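SH2 domain-containing protein 3C (Homo sapiens, PDB 3T6G) acts as an adapter in integrin-mediated cell adhesion and migration, its C-terminal Ras-GEF-like domain holding a closed, exchange-incompetent conformation needed to bind BCAR1. Local coordinates at residues 14-19 with 96-101. The protein carries 2 engineered substitutions. Sequence-based numbering, arbitrary orientation.
Sequences SSFNPA and RLDLLE
An ST turn at Ser14 to Phe16, in the N-terminal loop that precedes helix 35-46, is pinned by Asp98 to helix 93-115 of the Cdc25-homology (Ras-GEF) domain. Both carboxylate oxygens of Asp98 are used. Asp98 OD1 takes a hydrogen bond from Ser14 OG at 2.6 Å, while Asp98 OD2 accepts the backbone N-H of Ser15, with 3.2 Å from Ser15 N to Asp98 OD2 and a fairly straight angle of 159°. Each donor comes in on the syn side, somewhat out of the carboxylate plane. Ser14 OG does double duty: it also accepts from Phe16 N at 3.2 Å, closing the turn. With OG anti to the Ser14 backbone N (chi1 175°), the hydroxyl sits beside the carbonyl carbon, where it can reach both partners. One side-chain and one main-chain donor grip the carboxylate of the buried Asp98, and an alanine here would probably leave Ser14 OG and Ser15 N without their acceptor and let the turn drift from the helix. Phe16 follows: the Phe16 and Asp98 side chains slide past each other in opposite directions, the ring and carboxylate planes 45° apart. Thr279 of helix 279-287 and Val64 of helix 50-64 also touch this ring. Phe16 CE2 lies 3.6 Å from Asp98 CB, and the same ring edge meets the backbone carbonyl nearly in plane, with Phe16 CE2 3.2 Å from Asp98 O.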
loop_
_atom_site.group_PDB
_atom_site.type_symbol
_atom_site.label_atom_id
_atom_site.label_comp_id
_atom_site.label_asym_id
_atom_site.label_seq_id
_atom_site.Cartn_x
_atom_site.Cartn_y
_atom_site.Cartn_z
ATOM N N SER A 14 13.166 -9.224 -4.133
ATOM C CA SER A 14 12.159 -8.433 -4.840
ATOM C C SER A 14 11.787 -9.079 -6.161
ATOM O O SER A 14 12.642 -9.596 -6.869
ATOM C CB SER A 14 12.634 -6.995 -5.095
ATOM O OG SER A 14 11.695 -6.275 -5.887
ATOM N N SER A 15 10.507 -9.035 -6.502
ATOM C CA SER A 15 10.070 -9.616 -7.753
ATOM C C SER A 15 10.361 -8.699 -8.977
ATOM O O SER A 15 10.113 -9.080 -10.130
ATOM C CB SER A 15 8.596 -9.975 -7.661
ATOM O OG SER A 15 7.883 -9.305 -8.683
ATOM N N PHE A 16 10.896 -7.502 -8.726
ATOM C CA PHE A 16 11.360 -6.626 -9.803
ATOM C C PHE A 16 12.850 -6.838 -9.991
ATOM O O PHE A 16 13.595 -6.810 -9.018
ATOM C CB PHE A 16 11.138 -5.147 -9.453
ATOM C CG PHE A 16 9.701 -4.772 -9.236
ATOM C CD1 PHE A 16 8.706 -5.241 -10.082
ATOM C CD2 PHE A 16 9.342 -3.945 -8.176
ATOM C CE1 PHE A 16 7.370 -4.885 -9.878
ATOM C CE2 PHE A 16 8.003 -3.585 -7.962
ATOM C CZ PHE A 16 7.016 -4.064 -8.809
ATOM N N ASN A 17 13.303 -7.030 -11.226
ATOM C CA ASN A 17 14.741 -7.112 -11.463
ATOM C C ASN A 17 15.193 -6.282 -12.647
ATOM O O ASN A 17 15.469 -6.816 -13.731
ATOM C CB ASN A 17 15.215 -8.559 -11.613
ATOM C CG ASN A 17 16.727 -8.678 -11.515
ATOM O OD1 ASN A 17 17.431 -7.665 -11.448
ATOM N ND2 ASN A 17 17.234 -9.909 -11.516
ATOM N N PRO A 18 15.267 -4.962 -12.437
ATOM C CA PRO A 18 15.658 -3.963 -13.431
ATOM C C PRO A 18 16.862 -4.406 -14.230
ATOM O O PRO A 18 16.840 -4.368 -15.455
ATOM C CB PRO A 18 16.024 -2.743 -12.572
ATOM C CG PRO A 18 15.933 -3.199 -11.121
ATOM C CD PRO A 18 14.977 -4.339 -11.137
ATOM N N ALA A 19 17.905 -4.831 -13.531
ATOM C CA ALA A 19 19.159 -5.220 -14.169
ATOM C C ALA A 19 19.036 -6.281 -15.278
ATOM O O ALA A 19 19.944 -6.413 -16.100
ATOM C CB ALA A 19 20.166 -5.670 -13.110
ATOM N N ARG A 96 4.458 -6.244 -0.285
ATOM C CA ARG A 96 4.318 -4.898 0.272
ATOM C C ARG A 96 5.470 -3.970 -0.139
ATOM O O ARG A 96 5.261 -2.795 -0.473
ATOM C CB ARG A 96 4.241 -4.942 1.791
ATOM C CG ARG A 96 2.868 -5.226 2.356
ATOM C CD ARG A 96 2.895 -5.061 3.887
ATOM N NE ARG A 96 3.838 -5.991 4.504
ATOM C CZ ARG A 96 3.478 -7.150 5.043
ATOM N NH1 ARG A 96 2.202 -7.505 5.047
ATOM N NH2 ARG A 96 4.388 -7.956 5.560
ATOM N N LEU A 97 6.693 -4.481 -0.106
ATOM C CA LEU A 97 7.806 -3.633 -0.480
ATOM C C LEU A 97 7.780 -3.321 -1.982
ATOM O O LEU A 97 8.053 -2.189 -2.368
ATOM C CB LEU A 97 9.136 -4.242 -0.044
ATOM C CG LEU A 97 9.365 -4.282 1.470
ATOM C CD1 LEU A 97 10.748 -4.825 1.763
ATOM C CD2 LEU A 97 9.218 -2.903 2.066
ATOM N N ASP A 98 7.427 -4.312 -2.810
ATOM C CA ASP A 98 7.328 -4.123 -4.260
ATOM C C ASP A 98 6.261 -3.099 -4.630
ATOM O O ASP A 98 6.481 -2.253 -5.495
ATOM C CB ASP A 98 7.003 -5.433 -4.986
ATOM C CG ASP A 98 8.174 -6.357 -5.047
ATOM O OD1 ASP A 98 9.319 -5.861 -4.888
ATOM O OD2 ASP A 98 7.951 -7.574 -5.254
ATOM N N LEU A 99 5.095 -3.206 -4.005
ATOM C CA LEU A 99 4.053 -2.229 -4.238
ATOM C C LEU A 99 4.500 -0.836 -3.798
ATOM O O LEU A 99 4.021 0.145 -4.331
ATOM C CB LEU A 99 2.749 -2.600 -3.539
ATOM C CG LEU A 99 1.921 -3.750 -4.098
ATOM C CD1 LEU A 99 0.718 -3.998 -3.171
ATOM C CD2 LEU A 99 1.447 -3.429 -5.502
ATOM N N LEU A 100 5.399 -0.743 -2.822
ATOM C CA LEU A 100 5.859 0.574 -2.387
ATOM C C LEU A 100 6.848 1.162 -3.405
ATOM O O LEU A 100 6.825 2.374 -3.671
ATOM C CB LEU A 100 6.461 0.551 -0.970
ATOM C CG LEU A 100 5.510 0.465 0.241
ATOM C CD1 LEU A 100 6.266 0.090 1.519
ATOM C CD2 LEU A 100 4.724 1.734 0.469
ATOM N N GLU A 101 7.713 0.324 -3.977
ATOM C CA GLU A 101 8.610 0.799 -5.029
ATOM C C GLU A 101 7.770 1.261 -6.202
ATOM O O GLU A 101 8.036 2.305 -6.798
ATOM C CB GLU A 101 9.574 -0.282 -5.508
ATOM C CG GLU A 101 10.497 0.186 -6.645
ATOM C CD GLU A 101 11.670 1.035 -6.158
ATOM O OE1 GLU A 101 12.178 0.751 -5.055
ATOM O OE2 GLU A 101 12.093 1.977 -6.867
#